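Local coordinates for protein 6-carboxyhexanoate--coa ligase (Bacillus subtilis, PDB 5FM0) that belongs to the 6-carboxyhexanoate--CoA ligase family and holds pimeloyl-AMP, pyrophosphate and magnesium ions together in one binding pocket, at residues A[69-74]-A[245-250]; A[122-127]-A[144-149]; A[189-194]-A[202-207]. All coordinates share one frame; numbering follows the deposited sequence.

Contact 1: A[69-74]-A[245-250]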
loop_
_atom_site.group_PDB
_atom_site.type_symbol
_atom_site.label_atom_id
_atom_site.label_comp_id
_atom_site.label_asym_id
_atom_site.label_seq_id
_atom_site.Cartn_x
_atom_site.Cartn_y
_atom_site.Cartn_z
ATOM N N VAL A 69 -11.113 -0.620 11.840
ATOM C CA VAL A 69 -11.342 0.456 12.777
ATOM C C VAL A 69 -11.939 -0.079 14.088
ATOM O O VAL A 69 -12.963 -0.766 14.071
ATOM C CB VAL A 69 -12.335 1.461 12.199
ATOM C CG1 VAL A 69 -12.601 2.550 13.218
ATOM C CG2 VAL A 69 -11.796 2.019 10.903
ATOM N N HIS A 70 -11.311 0.250 15.211
ATOM C CA HIS A 70 -11.802 -0.199 16.521
ATOM C C HIS A 70 -12.666 0.847 17.221
ATOM O O HIS A 70 -13.645 0.498 17.864
ATOM C CB HIS A 70 -10.636 -0.663 17.402
ATOM C CG HIS A 70 -9.949 -1.875 16.856
ATOM N ND1 HIS A 70 -8.637 -1.864 16.430
ATOM C CD2 HIS A 70 -10.420 -3.118 16.594
ATOM C CE1 HIS A 70 -8.321 -3.055 15.953
ATOM N NE2 HIS A 70 -9.387 -3.832 16.035
ATOM N N GLU A 71 -12.319 2.119 17.056
ATOM C CA GLU A 71 -13.127 3.226 17.558
ATOM C C GLU A 71 -14.553 3.101 17.026
ATOM O O GLU A 71 -14.768 2.637 15.922
ATOM C CB GLU A 71 -12.548 4.575 17.106
ATOM C CG GLU A 71 -11.102 4.858 17.537
ATOM C CD GLU A 71 -10.037 4.152 16.683
ATOM O OE1 GLU A 71 -10.325 3.753 15.531
ATOM O OE2 GLU A 71 -8.897 4.000 17.166
ATOM N N SER A 72 -15.531 3.519 17.810
ATOM C CA SER A 72 -16.920 3.419 17.375
ATOM C C SER A 72 -17.246 4.544 16.404
ATOM O O SER A 72 -16.680 5.621 16.474
ATOM C CB SER A 72 -17.862 3.464 18.576
ATOM O OG SER A 72 -17.639 4.643 19.324
ATOM N N ILE A 73 -18.195 4.281 15.535
ATOM C CA ILE A 73 -18.478 5.117 14.387
ATOM C C ILE A 73 -19.579 6.126 14.672
ATOM O O ILE A 73 -20.711 5.754 14.939
ATOM C CB ILE A 73 -18.986 4.250 13.199
ATOM C CG1 ILE A 73 -18.075 3.035 12.938
ATOM C CG2 ILE A 73 -19.137 5.088 11.950
ATOM C CD1 ILE A 73 -16.599 3.345 12.912
ATOM N N LYS A 74 -19.266 7.403 14.559
ATOM C CA LYS A 74 -20.287 8.430 14.669
ATOM C C LYS A 74 -20.939 8.714 13.307
ATOM O O LYS A 74 -20.281 8.758 12.287
ATOM C CB LYS A 74 -19.711 9.685 15.305
ATOM C CG LYS A 74 -19.411 9.491 16.795
ATOM C CD LYS A 74 -19.496 10.810 17.568
ATOM C CE LYS A 74 -19.549 10.608 19.083
ATOM N NZ LYS A 74 -18.365 9.853 19.582
ATOM N N LEU A 245 -8.498 14.245 13.460
ATOM C CA LEU A 245 -8.836 14.309 12.037
ATOM C C LEU A 245 -8.506 13.026 11.303
ATOM O O LEU A 245 -9.241 12.606 10.408
ATOM C CB LEU A 245 -8.137 15.490 11.383
ATOM C CG LEU A 245 -8.671 16.789 12.002
ATOM C CD1 LEU A 245 -7.894 17.993 11.530
ATOM C CD2 LEU A 245 -10.153 16.979 11.748
ATOM N N GLU A 246 -7.425 12.379 11.697
ATOM C CA GLU A 246 -6.992 11.175 10.989
ATOM C C GLU A 246 -7.709 9.944 11.486
ATOM O O GLU A 246 -7.885 8.992 10.733
ATOM C CB GLU A 246 -5.467 11.002 11.112
ATOM C CG GLU A 246 -4.707 12.203 10.518
ATOM C CD GLU A 246 -3.211 11.993 10.366
ATOM O OE1 GLU A 246 -2.629 11.226 11.159
ATOM O OE2 GLU A 246 -2.619 12.616 9.446
ATOM N N LYS A 247 -8.158 9.968 12.740
ATOM C CA LYS A 247 -8.562 8.738 13.412
ATOM C C LYS A 247 -10.047 8.586 13.752
ATOM O O LYS A 247 -10.522 7.466 13.912
ATOM C CB LYS A 247 -7.722 8.556 14.667
ATOM C CG LYS A 247 -6.331 7.998 14.392
ATOM C CD LYS A 247 -6.347 6.482 14.462
ATOM C CE LYS A 247 -4.946 5.896 14.525
ATOM N NZ LYS A 247 -4.193 6.182 13.274
ATOM N N GLN A 248 -10.777 9.697 13.836
ATOM C CA GLN A 248 -12.193 9.668 14.196
ATOM C C GLN A 248 -13.053 9.246 13.049
ATOM O O GLN A 248 -13.122 9.914 12.034
ATOM C CB GLN A 248 -12.671 11.032 14.709
ATOM C CG GLN A 248 -12.200 11.306 16.132
ATOM C CD GLN A 248 -12.749 12.590 16.743
ATOM O OE1 GLN A 248 -13.416 13.389 16.079
ATOM N NE2 GLN A 248 -12.458 12.793 18.024
ATOM N N PRO A 249 -13.738 8.131 13.209
ATOM C CA PRO A 249 -14.553 7.592 12.138
ATOM C C PRO A 249 -15.929 8.222 12.056
ATOM O O PRO A 249 -16.607 8.345 13.056
ATOM C CB PRO A 249 -14.644 6.109 12.471
ATOM C CG PRO A 249 -14.334 6.006 13.907
ATOM C CD PRO A 249 -13.519 7.188 14.301
ATOM N N ILE A 250 -16.328 8.599 10.845
ATOM C CA ILE A 250 -17.536 9.357 10.621
ATOM C C ILE A 250 -18.240 8.817 9.399
ATOM O O ILE A 250 -17.632 8.663 8.347
ATOM C CB ILE A 250 -17.188 10.829 10.350
ATOM C CG1 ILE A 250 -16.640 11.494 11.611
ATOM C CG2 ILE A 250 -18.374 11.590 9.812
ATOM C CD1 ILE A 250 -17.704 11.915 12.596
#
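Ile-73 sets its CG1 anti to its own carbonyl carbon (chi1 -49°), and a second turn (chi2 -47°) brings CD1 against the CB-CG edge of the Pro-249 ring, 3.4 Å from Pro-249 CB. This contact opens the parallel pairing of edge strand 74-76 with central strand 250-252 in a small three-stranded sheet, just beyond the end of helix 238-247. Pro-249 is the buried piece around which residues 69-74 curl. Val-69 CG1 touches it obliquely, 3.9 Å from Pro-249 CG, and Leu-34 of strand 26-36 also packs on both Val-69 and Pro-249. From another direction Glu-71 lays its CB at 3.9 Å from the same Pro-249 CG, while the backbone oxygen of Ser-72 closes on that carbon at 3.5 Å. The Glu-71 chain bends at its second torsion and carries OE1 to a salt bridge with Arg-149 NH1. That nitrogen also donates to Lys-247 O at the helix end, so one guanidinium group joins the two segments where their acceptors do not bond each other. Lys-74 CB meets Ile-250 CD1 at 4.0 Å, with both side chains on the same face of the sheet. The parallel bridge itself is held by Lys-74 N, which donates to Pro-249 O at 3.2 Å with an N-H...O angle of 153°, and by a CA-H...O contact of 3.3 Å from Ile-250 CA to Lys-74 O.

Contact 2: A[122-127]-A[144-149]; sequences DVRGAV and GVRVSR. With WAQ (pimeloyl-AMP), chain C; PPV (pyrophosphate), chain D.
Ala-126 and Val-145 form a single antiparallel bridge, a hydrogen-bonded pair. Val-145 N donates to Ala-126 O at 2.9 Å, in the carbonyl plane and nearly straight at 172°. The return bond, from Ala-126 N to Val-145 O, is also 2.9 Å, but its donor stands above the carbonyl plane. Beside the bridge, Val-123 CG1 presses on Gly-144 CA at 3.4 Å, a close fit between backbone and side chain. Next in the chain after Val-145, Arg-146, folded at its second torsion (chi2 79°), reaches back across the contact: NH1 gives a weak, bent bond of 2.9 Å to Arg-124 O, which lies at the guanidinium edge. NH1 also meets pyrophosphate O11 at 3.0 Å, and NH2 donates to O11 and O21 of the same group. One face of the guanidinium rests on the adenine of pimeloyl-AMP, with ligand C5 3.3 Å above the plane. Farther along, the Val-147 backbone reads the adenine edge: its N donates to ligand N1 at 2.8 Å, and its O accepts from ligand N6 at 3.0 Å. The carbonyls of Val-123 and Gly-125 both lie within bonding range of the ribose O2'. Glu-32, salt-bridged to Arg-146 NE, probably helps to fix the guanidinium orientation. Backbone at the base edge and ribose, with an arginine stacked on the base and bonded through its edge to pyrophosphate, make this a nucleotide-binding pocket.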
loop_
_atom_site.group_PDB
_atom_site.type_symbol
_atom_site.label_atom_id
_atom_site.label_comp_id
_atom_site.label_asym_id
_atom_site.label_seq_id
_atom_site.Cartn_x
_atom_site.Cartn_y
_atom_site.Cartn_z
ATOM N N ASP A 122 1.799 22.278 -3.046
ATOM C CA ASP A 122 2.386 20.945 -3.096
ATOM C C ASP A 122 1.949 20.059 -1.921
ATOM O O ASP A 122 2.265 18.869 -1.896
ATOM C CB ASP A 122 3.917 21.040 -3.113
ATOM C CG ASP A 122 4.443 21.687 -4.376
ATOM O OD1 ASP A 122 3.807 21.502 -5.438
ATOM O OD2 ASP A 122 5.488 22.377 -4.308
ATOM N N VAL A 123 1.251 20.636 -0.940
ATOM C CA VAL A 123 0.851 19.866 0.222
ATOM C C VAL A 123 -0.160 18.791 -0.194
ATOM O O VAL A 123 -1.161 19.084 -0.833
ATOM C CB VAL A 123 0.292 20.777 1.332
ATOM C CG1 VAL A 123 -0.172 19.927 2.503
ATOM C CG2 VAL A 123 1.367 21.764 1.785
ATOM N N ARG A 124 0.136 17.544 0.142
ATOM C CA ARG A 124 -0.694 16.416 -0.281
ATOM C C ARG A 124 -1.998 16.297 0.528
ATOM O O ARG A 124 -2.968 15.667 0.083
ATOM C CB ARG A 124 0.100 15.103 -0.180
ATOM C CG ARG A 124 -0.771 13.847 -0.271
ATOM C CD ARG A 124 0.018 12.556 -0.523
ATOM N NE ARG A 124 0.297 11.786 0.691
ATOM C CZ ARG A 124 1.491 11.711 1.277
ATOM N NH1 ARG A 124 2.534 12.361 0.772
ATOM N NH2 ARG A 124 1.643 10.977 2.370
ATOM N N GLY A 125 -1.989 16.862 1.729
ATOM C CA GLY A 125 -3.151 16.871 2.601
ATOM C C GLY A 125 -3.598 18.285 2.834
ATOM O O GLY A 125 -3.595 19.093 1.913
ATOM N N ALA A 126 -3.982 18.586 4.072
ATOM C CA ALA A 126 -4.454 19.905 4.421
ATOM C C ALA A 126 -3.452 20.631 5.278
ATOM O O ALA A 126 -2.631 20.016 5.966
ATOM C CB ALA A 126 -5.785 19.819 5.144
ATOM N N VAL A 127 -3.544 21.953 5.241
ATOM C CA VAL A 127 -2.763 22.804 6.108
ATOM C C VAL A 127 -3.621 23.279 7.275
ATOM O O VAL A 127 -4.772 23.635 7.094
ATOM C CB VAL A 127 -2.280 24.045 5.342
ATOM C CG1 VAL A 127 -1.746 25.097 6.302
ATOM C CG2 VAL A 127 -1.232 23.671 4.312
ATOM N N GLY A 144 1.296 17.351 4.791
ATOM C CA GLY A 144 0.021 17.879 5.259
ATOM C C GLY A 144 -0.692 16.901 6.174
ATOM O O GLY A 144 -0.198 15.818 6.480
ATOM N N VAL A 145 -1.861 17.296 6.619
ATOM C CA VAL A 145 -2.672 16.465 7.470
ATOM C C VAL A 145 -3.739 15.827 6.608
ATOM O O VAL A 145 -4.526 16.536 5.984
ATOM C CB VAL A 145 -3.333 17.344 8.525
ATOM C CG1 VAL A 145 -4.366 16.572 9.329
ATOM C CG2 VAL A 145 -2.272 17.927 9.429
ATOM N N ARG A 146 -3.774 14.496 6.573
ATOM C CA ARG A 146 -4.750 13.803 5.764
ATOM C C ARG A 146 -5.922 13.368 6.630
ATOM O O ARG A 146 -5.783 12.542 7.515
ATOM C CB ARG A 146 -4.118 12.585 5.057
ATOM C CG ARG A 146 -4.971 11.972 3.937
ATOM C CD ARG A 146 -4.888 12.762 2.609
ATOM N NE ARG A 146 -5.966 12.445 1.641
ATOM C CZ ARG A 146 -6.098 12.996 0.424
ATOM N NH1 ARG A 146 -5.220 13.908 0.011
ATOM N NH2 ARG A 146 -7.131 12.656 -0.378
ATOM N N VAL A 147 -7.085 13.921 6.355
ATOM C CA VAL A 147 -8.302 13.524 7.050
ATOM C C VAL A 147 -8.784 12.204 6.507
ATOM O O VAL A 147 -8.835 12.013 5.303
ATOM C CB VAL A 147 -9.414 14.540 6.823
ATOM C CG1 VAL A 147 -10.672 14.111 7.532
ATOM C CG2 VAL A 147 -8.973 15.901 7.315
ATOM N N SER A 148 -9.148 11.273 7.376
ATOM C CA SER A 148 -9.670 10.020 6.854
ATOM C C SER A 148 -10.696 9.312 7.766
ATOM O O SER A 148 -11.202 9.884 8.714
ATOM C CB SER A 148 -8.519 9.109 6.450
ATOM O OG SER A 148 -7.878 8.596 7.559
ATOM N N ARG A 149 -11.059 8.099 7.398
ATOM C CA ARG A 149 -12.092 7.389 8.090
ATOM C C ARG A 149 -13.424 8.145 8.083
ATOM O O ARG A 149 -14.132 8.158 9.072
ATOM C CB ARG A 149 -11.650 7.098 9.506
ATOM C CG ARG A 149 -10.400 6.263 9.538
ATOM C CD ARG A 149 -9.907 6.072 10.943
ATOM N NE ARG A 149 -8.933 5.012 11.016
ATOM C CZ ARG A 149 -8.646 4.357 12.130
ATOM N NH1 ARG A 149 -9.262 4.675 13.268
ATOM N NH2 ARG A 149 -7.751 3.391 12.099
HETATM N N1 WAQ C . -7.492 15.384 4.001
HETATM C C2 WAQ C . -6.837 16.617 3.962
HETATM N N3 WAQ C . -6.675 17.260 2.751
HETATM C C4 WAQ C . -7.161 16.693 1.630
HETATM C C5 WAQ C . -7.803 15.522 1.680
HETATM C C6 WAQ C . -7.957 14.883 2.857
HETATM N N6 WAQ C . -8.606 13.723 2.858
HETATM N N7 WAQ C . -8.172 15.213 0.429
HETATM C C8 WAQ C . -7.759 16.192 -0.368
HETATM N N9 WAQ C . -7.130 17.107 0.362
HETATM C "C1'" WAQ C . -6.485 18.369 -0.078
HETATM C "C2'" WAQ C . -5.199 18.058 -0.873
HETATM O "O2'" WAQ C . -4.183 19.057 -0.730
HETATM C "C3'" WAQ C . -5.689 18.130 -2.295
HETATM O "O3'" WAQ C . -4.618 18.421 -3.229
HETATM C "C4'" WAQ C . -6.702 19.281 -2.256
HETATM O "O4'" WAQ C . -7.384 19.095 -0.979
HETATM C "C5'" WAQ C . -7.555 19.013 -3.460
HETATM O "O5'" WAQ C . -8.409 18.032 -3.078
HETATM O OAB WAQ C . -18.798 21.236 -4.023
HETATM O OAC WAQ C . -12.108 18.035 -5.707
HETATM O OAD WAQ C . -8.835 17.843 -5.641
HETATM O OAE WAQ C . -18.469 20.924 -6.202
HETATM O OAH WAQ C . -9.738 15.950 -4.084
HETATM C CAK WAQ C . -14.474 21.325 -4.337
HETATM C CAL WAQ C . -15.995 21.379 -3.969
HETATM C CAM WAQ C . -13.937 19.902 -4.504
HETATM C CAN WAQ C . -16.743 20.288 -4.711
HETATM C CAO WAQ C . -12.469 19.874 -4.098
HETATM O OAU WAQ C . -10.747 18.215 -3.841
HETATM C CAW WAQ C . -18.108 20.866 -5.002
HETATM C CAX WAQ C . -11.757 18.612 -4.658
HETATM P PBG WAQ C . -9.363 17.351 -4.225
HETATM O O11 PPV D . -5.827 13.837 -2.941
HETATM P P1 PPV D . -7.092 14.388 -3.600
HETATM O O21 PPV D . -8.424 14.082 -2.883
HETATM O O31 PPV D . -6.892 15.815 -4.076
HETATM O OPP PPV D . -7.183 13.523 -4.985
HETATM P P2 PPV D . -8.523 13.345 -5.883
HETATM O O12 PPV D . -9.634 13.392 -4.855
HETATM O O22 PPV D . -8.325 11.987 -6.538
HETATM O O32 PPV D . -8.480 14.541 -6.817
#

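Contact 3: A[189-194]-A[202-207]; sequences VAELCW and TGYVAG. With WAQ (pimeloyl-AMP), chain C.
Tyr-204 and Glu-191 meet in a hydrogen bond from Tyr-204 OH to Glu-191 OE2, modelled at 2.5 Å, a length that is doubtful at this resolution, on a face of the sheet that they share with Cys-193 and Ala-206. Glu-191 stretches there as an extended chain, and its carboxylate stands 79° to the phenol ring. Arg-228 of the neighbouring strand 227-232 ties the pair from outside: its NE forms a salt bridge with Glu-191 OE2, and its NH2 bonds to Tyr-204 OH. The buried Glu-191 and Tyr-204 thus share Arg-228 as a common partner.

Tyr-204 leans across to the other strand because its CG sits between the backbone N and the carbonyl carbon (chi1 66°). Cys-193 CB then lies over one face of the ring in a CH-pi contact, 3.7 Å from the centroid, and Cys-193 SG, placed obliquely, makes a sulfur-aromatic contact. Cys-193 SG also lies 3.7 Å from pimeloyl-AMP CAO, while Tyr-204 CD2 brings the ring edge to 3.6 Å from ligand CAL. Ala-175 and Ala-179 of helix 170-184 pack against the tyrosine as well.

Beneath these side chains the backbones of Cys-193 and Tyr-204 exchange two bonds, Cys-193 N to Tyr-204 O at 3.0 Å and Tyr-204 N to Cys-193 O at 2.9 Å, and Glu-191 exchanges a similar pair with Ala-206. On the reverse face Leu-192 CD1 touches Val-205 CG2 at 3.8 Å. This is an antiparallel beta hairpin in the mixed sheet, whose Cys-193 and Tyr-204 line the pocket around the pimeloyl chain.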
loop_
_atom_site.group_PDB
_atom_site.type_symbol
_atom_site.label_atom_id
_atom_site.label_comp_id
_atom_site.label_asym_id
_atom_site.label_seq_id
_atom_site.Cartn_x
_atom_site.Cartn_y
_atom_site.Cartn_z
ATOM N N VAL A 189 -12.693 26.496 13.089
ATOM C CA VAL A 189 -13.563 27.617 12.781
ATOM C C VAL A 189 -13.982 27.612 11.318
ATOM O O VAL A 189 -15.083 28.004 10.993
ATOM C CB VAL A 189 -12.851 28.951 13.100
ATOM C CG1 VAL A 189 -13.766 30.115 12.797
ATOM C CG2 VAL A 189 -12.423 28.992 14.554
ATOM N N ALA A 190 -13.098 27.182 10.420
ATOM C CA ALA A 190 -13.386 27.294 8.986
ATOM C C ALA A 190 -12.432 26.503 8.125
ATOM O O ALA A 190 -11.291 26.255 8.487
ATOM C CB ALA A 190 -13.355 28.754 8.540
ATOM N N GLU A 191 -12.930 26.129 6.963
ATOM C CA GLU A 191 -12.151 25.455 5.987
ATOM C C GLU A 191 -12.241 26.200 4.665
ATOM O O GLU A 191 -13.313 26.642 4.252
ATOM C CB GLU A 191 -12.666 24.036 5.809
ATOM C CG GLU A 191 -11.960 23.293 4.689
ATOM C CD GLU A 191 -12.579 21.935 4.349
ATOM O OE1 GLU A 191 -13.589 21.514 4.967
ATOM O OE2 GLU A 191 -12.039 21.295 3.430
ATOM N N LEU A 192 -11.109 26.343 4.003
ATOM C CA LEU A 192 -11.064 26.920 2.647
ATOM C C LEU A 192 -10.509 25.876 1.692
ATOM O O LEU A 192 -9.408 25.356 1.890
ATOM C CB LEU A 192 -10.178 28.156 2.642
ATOM C CG LEU A 192 -9.779 28.802 1.317
ATOM C CD1 LEU A 192 -10.966 29.429 0.622
ATOM C CD2 LEU A 192 -8.724 29.850 1.616
ATOM N N CYS A 193 -11.257 25.572 0.657
ATOM C CA CYS A 193 -10.845 24.562 -0.272
ATOM C C CYS A 193 -11.099 24.928 -1.725
ATOM O O CYS A 193 -12.165 25.428 -2.059
ATOM C CB CYS A 193 -11.610 23.275 0.018
ATOM S SG CYS A 193 -11.512 22.055 -1.323
ATOM N N TRP A 194 -10.134 24.632 -2.588
ATOM C CA TRP A 194 -10.459 24.369 -3.982
ATOM C C TRP A 194 -9.563 23.252 -4.546
ATOM O O TRP A 194 -8.557 22.889 -3.936
ATOM C CB TRP A 194 -10.457 25.652 -4.841
ATOM C CG TRP A 194 -9.170 26.301 -5.011
ATOM C CD1 TRP A 194 -8.272 26.077 -6.015
ATOM C CD2 TRP A 194 -8.601 27.322 -4.181
ATOM N NE1 TRP A 194 -7.171 26.895 -5.848
ATOM C CE2 TRP A 194 -7.350 27.660 -4.728
ATOM C CE3 TRP A 194 -9.019 27.972 -3.019
ATOM C CZ2 TRP A 194 -6.518 28.614 -4.149
ATOM C CZ3 TRP A 194 -8.189 28.934 -2.450
ATOM C CH2 TRP A 194 -6.959 29.240 -3.009
ATOM N N THR A 202 -14.761 24.821 -9.260
ATOM C CA THR A 202 -15.594 25.115 -8.119
ATOM C C THR A 202 -14.853 24.752 -6.817
ATOM O O THR A 202 -14.211 23.708 -6.732
ATOM C CB THR A 202 -16.903 24.311 -8.183
ATOM O OG1 THR A 202 -17.630 24.686 -9.355
ATOM C CG2 THR A 202 -17.755 24.572 -6.949
ATOM N N GLY A 203 -14.950 25.624 -5.826
ATOM C CA GLY A 203 -14.376 25.400 -4.496
ATOM C C GLY A 203 -15.429 25.670 -3.437
ATOM O O GLY A 203 -16.625 25.691 -3.735
ATOM N N TYR A 204 -15.004 25.827 -2.192
ATOM C CA TYR A 204 -15.941 26.151 -1.118
ATOM C C TYR A 204 -15.270 26.738 0.068
ATOM O O TYR A 204 -14.065 26.644 0.223
ATOM C CB TYR A 204 -16.747 24.940 -0.643
ATOM C CG TYR A 204 -15.961 23.839 0.037
ATOM C CD1 TYR A 204 -15.687 23.878 1.403
ATOM C CD2 TYR A 204 -15.535 22.722 -0.687
ATOM C CE1 TYR A 204 -14.998 22.834 2.026
ATOM C CE2 TYR A 204 -14.836 21.690 -0.074
ATOM C CZ TYR A 204 -14.575 21.746 1.275
ATOM O OH TYR A 204 -13.867 20.729 1.852
ATOM N N VAL A 205 -16.087 27.386 0.889
ATOM C CA VAL A 205 -15.726 27.702 2.240
ATOM C C VAL A 205 -16.751 27.003 3.132
ATOM O O VAL A 205 -17.931 26.930 2.794
ATOM C CB VAL A 205 -15.724 29.207 2.468
ATOM C CG1 VAL A 205 -15.678 29.512 3.945
ATOM C CG2 VAL A 205 -14.514 29.831 1.795
ATOM N N ALA A 206 -16.305 26.456 4.252
ATOM C CA ALA A 206 -17.210 25.742 5.145
ATOM C C ALA A 206 -16.973 26.112 6.590
ATOM O O ALA A 206 -15.826 26.362 7.020
ATOM C CB ALA A 206 -17.056 24.244 4.970
ATOM N N GLY A 207 -18.068 26.130 7.343
ATOM C CA GLY A 207 -18.015 26.376 8.776
ATOM C C GLY A 207 -19.346 26.082 9.447
ATOM O O GLY A 207 -20.372 25.818 8.779
HETATM N N1 WAQ C . -7.492 15.384 4.001
HETATM C C2 WAQ C . -6.837 16.617 3.962
HETATM N N3 WAQ C . -6.675 17.260 2.751
HETATM C C4 WAQ C . -7.161 16.693 1.630
HETATM C C5 WAQ C . -7.803 15.522 1.680
HETATM C C6 WAQ C . -7.957 14.883 2.857
HETATM N N6 WAQ C . -8.606 13.723 2.858
HETATM N N7 WAQ C . -8.172 15.213 0.429
HETATM C C8 WAQ C . -7.759 16.192 -0.368
HETATM N N9 WAQ C . -7.130 17.107 0.362
HETATM C "C1'" WAQ C . -6.485 18.369 -0.078
HETATM C "C2'" WAQ C . -5.199 18.058 -0.873
HETATM O "O2'" WAQ C . -4.183 19.057 -0.730
HETATM C "C3'" WAQ C . -5.689 18.130 -2.295
HETATM O "O3'" WAQ C . -4.618 18.421 -3.229
HETATM C "C4'" WAQ C . -6.702 19.281 -2.256
HETATM O "O4'" WAQ C . -7.384 19.095 -0.979
HETATM C "C5'" WAQ C . -7.555 19.013 -3.460
HETATM O "O5'" WAQ C . -8.409 18.032 -3.078
HETATM O OAB WAQ C . -18.798 21.236 -4.023
HETATM O OAC WAQ C . -12.108 18.035 -5.707
HETATM O OAD WAQ C . -8.835 17.843 -5.641
HETATM O OAE WAQ C . -18.469 20.924 -6.202
HETATM O OAH WAQ C . -9.738 15.950 -4.084
HETATM C CAK WAQ C . -14.474 21.325 -4.337
HETATM C CAL WAQ C . -15.995 21.379 -3.969
HETATM C CAM WAQ C . -13.937 19.902 -4.504
HETATM C CAN WAQ C . -16.743 20.288 -4.711
HETATM C CAO WAQ C . -12.469 19.874 -4.098
HETATM O OAU WAQ C . -10.747 18.215 -3.841
HETATM C CAW WAQ C . -18.108 20.866 -5.002
HETATM C CAX WAQ C . -11.757 18.612 -4.658
HETATM P PBG WAQ C . -9.363 17.351 -4.225
#

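How the contacts relate
From the N terminus, residues 69-74 come first, leaving strand 61-68 of the antiparallel sheet; their partner, residues 245-250, comes near the end of the chain. Contact 1 therefore closes a long loop that encloses both other contacts. Within it, contact 2 closes a short loop around strands 127-130 and 135-136, and contact 3 follows in series as the hairpin of strands 188-194 and 203-207 in the mixed sheet, so none of the three cross. Contact 2 touches contact 1 directly: Ile-250 N lies 2.9 Å from Arg-149 O, a probable hydrogen bond at the small parallel sheet. Contacts 2 and 3 do not touch, yet pimeloyl-AMP spans them, with its adenosine at 122-127 and 144-149 and its acyl chain at the hairpin.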